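Local atomic coordinates of dTDP-4-dehydrorhamnose reductase (Bacillus anthracis, PDB entry 3SC6), a protein that binds NADP in a Rossmann fold and probably catalyses the NADPH-dependent reduction of dTDP-4-dehydrorhamnose to dTDP-L-rhamnose, the closing step of rhamnose precursor synthesis. Residues Gln50-Glu54 / Ile55-Ile59. Residues are numbered along the deposited sequence; the frame is centred on the assembly and turned at random.
Sequences QVVQE and IRPHI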
loop_
_atom_site.group_PDB
_atom_site.type_symbol
_atom_site.label_atom_id
_atom_site.label_comp_id
_atom_site.label_asym_id
_atom_site.label_seq_id
_atom_site.Cartn_x
_atom_site.Cartn_y
_atom_site.Cartn_z
ATOM N N GLN A 50 -19.915 -15.306 5.255
ATOM C CA GLN A 50 -20.690 -15.938 4.192
ATOM C C GLN A 50 -19.874 -16.114 2.917
ATOM O O GLN A 50 -19.817 -17.197 2.349
ATOM C CB GLN A 50 -21.912 -15.097 3.847
ATOM C CG GLN A 50 -22.756 -15.692 2.727
ATOM C CD GLN A 50 -23.934 -14.818 2.350
ATOM O OE1 GLN A 50 -24.759 -15.199 1.517
ATOM N NE2 GLN A 50 -24.021 -13.638 2.961
ATOM N N VAL A 51 -19.252 -15.032 2.468
ATOM C CA VAL A 51 -18.450 -15.060 1.255
ATOM C C VAL A 51 -17.222 -15.959 1.376
ATOM O O VAL A 51 -16.929 -16.738 0.468
ATOM C CB VAL A 51 -18.001 -13.645 0.852
ATOM C CG1 VAL A 51 -17.121 -13.703 -0.386
ATOM C CG2 VAL A 51 -19.211 -12.755 0.604
ATOM N N VAL A 52 -16.507 -15.854 2.491
ATOM C CA VAL A 52 -15.315 -16.667 2.699
ATOM C C VAL A 52 -15.662 -18.151 2.851
ATOM O O VAL A 52 -14.874 -19.007 2.467
ATOM C CB VAL A 52 -14.482 -16.173 3.899
ATOM C CG1 VAL A 52 -13.281 -17.075 4.119
ATOM C CG2 VAL A 52 -14.024 -14.741 3.668
ATOM N N GLN A 53 -16.830 -18.456 3.416
ATOM C CA GLN A 53 -17.252 -19.854 3.588
ATOM C C GLN A 53 -17.579 -20.489 2.248
ATOM O O GLN A 53 -17.088 -21.563 1.923
ATOM C CB GLN A 53 -18.497 -19.964 4.483
ATOM C CG GLN A 53 -18.333 -19.577 5.953
ATOM C CD GLN A 53 -17.395 -20.493 6.716
ATOM O OE1 GLN A 53 -16.775 -21.390 6.144
ATOM N NE2 GLN A 53 -17.294 -20.273 8.023
ATOM N N GLU A 54 -18.421 -19.807 1.481
ATOM C CA GLU A 54 -18.847 -20.278 0.168
ATOM C C GLU A 54 -17.680 -20.536 -0.782
ATOM O O GLU A 54 -17.520 -21.645 -1.284
ATOM C CB GLU A 54 -19.819 -19.268 -0.448
ATOM C CG GLU A 54 -20.336 -19.643 -1.826
ATOM C CD GLU A 54 -21.319 -18.624 -2.380
ATOM O OE1 GLU A 54 -21.661 -17.662 -1.658
ATOM O OE2 GLU A 54 -21.760 -18.793 -3.536
ATOM N N ILE A 55 -16.870 -19.514 -1.022
ATOM C CA ILE A 55 -15.721 -19.640 -1.915
ATOM C C ILE A 55 -14.618 -20.471 -1.266
ATOM O O ILE A 55 -13.949 -21.266 -1.931
ATOM C CB ILE A 55 -15.157 -18.264 -2.297
ATOM C CG1 ILE A 55 -16.235 -17.419 -2.979
ATOM C CG2 ILE A 55 -13.967 -18.422 -3.222
ATOM C CD1 ILE A 55 -15.767 -16.044 -3.386
ATOM N N ARG A 56 -14.448 -20.282 0.038
ATOM C CA ARG A 56 -13.440 -20.990 0.825
ATOM C C ARG A 56 -12.109 -20.963 0.072
ATOM O O ARG A 56 -11.699 -21.955 -0.534
ATOM C CB ARG A 56 -13.918 -22.406 1.148
ATOM C CG ARG A 56 -13.001 -23.157 2.072
ATOM C CD ARG A 56 -13.617 -24.467 2.505
ATOM N NE ARG A 56 -12.765 -25.153 3.472
ATOM C CZ ARG A 56 -13.086 -26.286 4.088
ATOM N NH1 ARG A 56 -14.261 -26.863 3.864
ATOM N NH2 ARG A 56 -12.239 -26.829 4.952
ATOM N N PRO A 57 -11.428 -19.805 0.123
ATOM C CA PRO A 57 -10.155 -19.566 -0.547
ATOM C C PRO A 57 -8.879 -19.974 0.172
ATOM O O PRO A 57 -8.825 -20.016 1.399
ATOM C CB PRO A 57 -10.153 -18.047 -0.711
ATOM C CG PRO A 57 -10.858 -17.560 0.506
ATOM C CD PRO A 57 -11.892 -18.606 0.848
ATOM N N HIS A 58 -7.855 -20.261 -0.627
ATOM C CA HIS A 58 -6.555 -20.650 -0.118
ATOM C C HIS A 58 -5.790 -19.394 0.283
ATOM O O HIS A 58 -5.023 -19.402 1.242
ATOM C CB HIS A 58 -5.739 -21.398 -1.184
ATOM C CG HIS A 58 -6.342 -22.698 -1.624
ATOM N ND1 HIS A 58 -7.213 -22.797 -2.687
ATOM C CD2 HIS A 58 -6.179 -23.959 -1.155
ATOM C CE1 HIS A 58 -7.571 -24.059 -2.846
ATOM N NE2 HIS A 58 -6.957 -24.784 -1.928
ATOM N N ILE A 59 -6.016 -18.313 -0.458
ATOM C CA ILE A 59 -5.343 -17.049 -0.203
ATOM C C ILE A 59 -6.313 -15.877 -0.179
ATOM O O ILE A 59 -7.328 -15.890 -0.863
ATOM C CB ILE A 59 -4.306 -16.775 -1.317
ATOM C CG1 ILE A 59 -3.465 -18.030 -1.581
ATOM C CG2 ILE A 59 -3.417 -15.596 -0.952
ATOM C CD1 ILE A 59 -2.464 -17.874 -2.697
#
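Ile55 lies alongside Val51, one helical turn earlier, the two side chains pointing the same way with Ile55 CD1 4.0 Å from Val51 CG1. CG1 of the isoleucine sits beside its own backbone N (chi1 -59°), which turns CD1 back along the helix toward the valine. Ile55 N also donates to Val51 O, 3.2 Å away and nearly straight, closing the last regular turn. The next bond, from Arg56 N to Val52 O at 2.8 Å, is weak, its N-H...O angle down to 126°; Arg56 is then the first residue to leave helical geometry, with positive phi. Pro57 follows and crosses the Val52 side chain at about a right angle, meeting Val52 CG1 with its CD at 3.9 Å. This is the helix-to-strand turn of a Rossmann-type alpha/beta unit: helix 45-55 ends here and the chain enters parallel strand 59-62, beside strand 6-11. Val51 and Ile55 both rest on Phe35 of strand 30-35, whereas Val52 packs on Ala93 and Val97 of helix 76-97. The extended Arg56 side chain leads away from the helix end, while the backbone O of Arg56 accepts a hydrogen bond from Arg7 NH2.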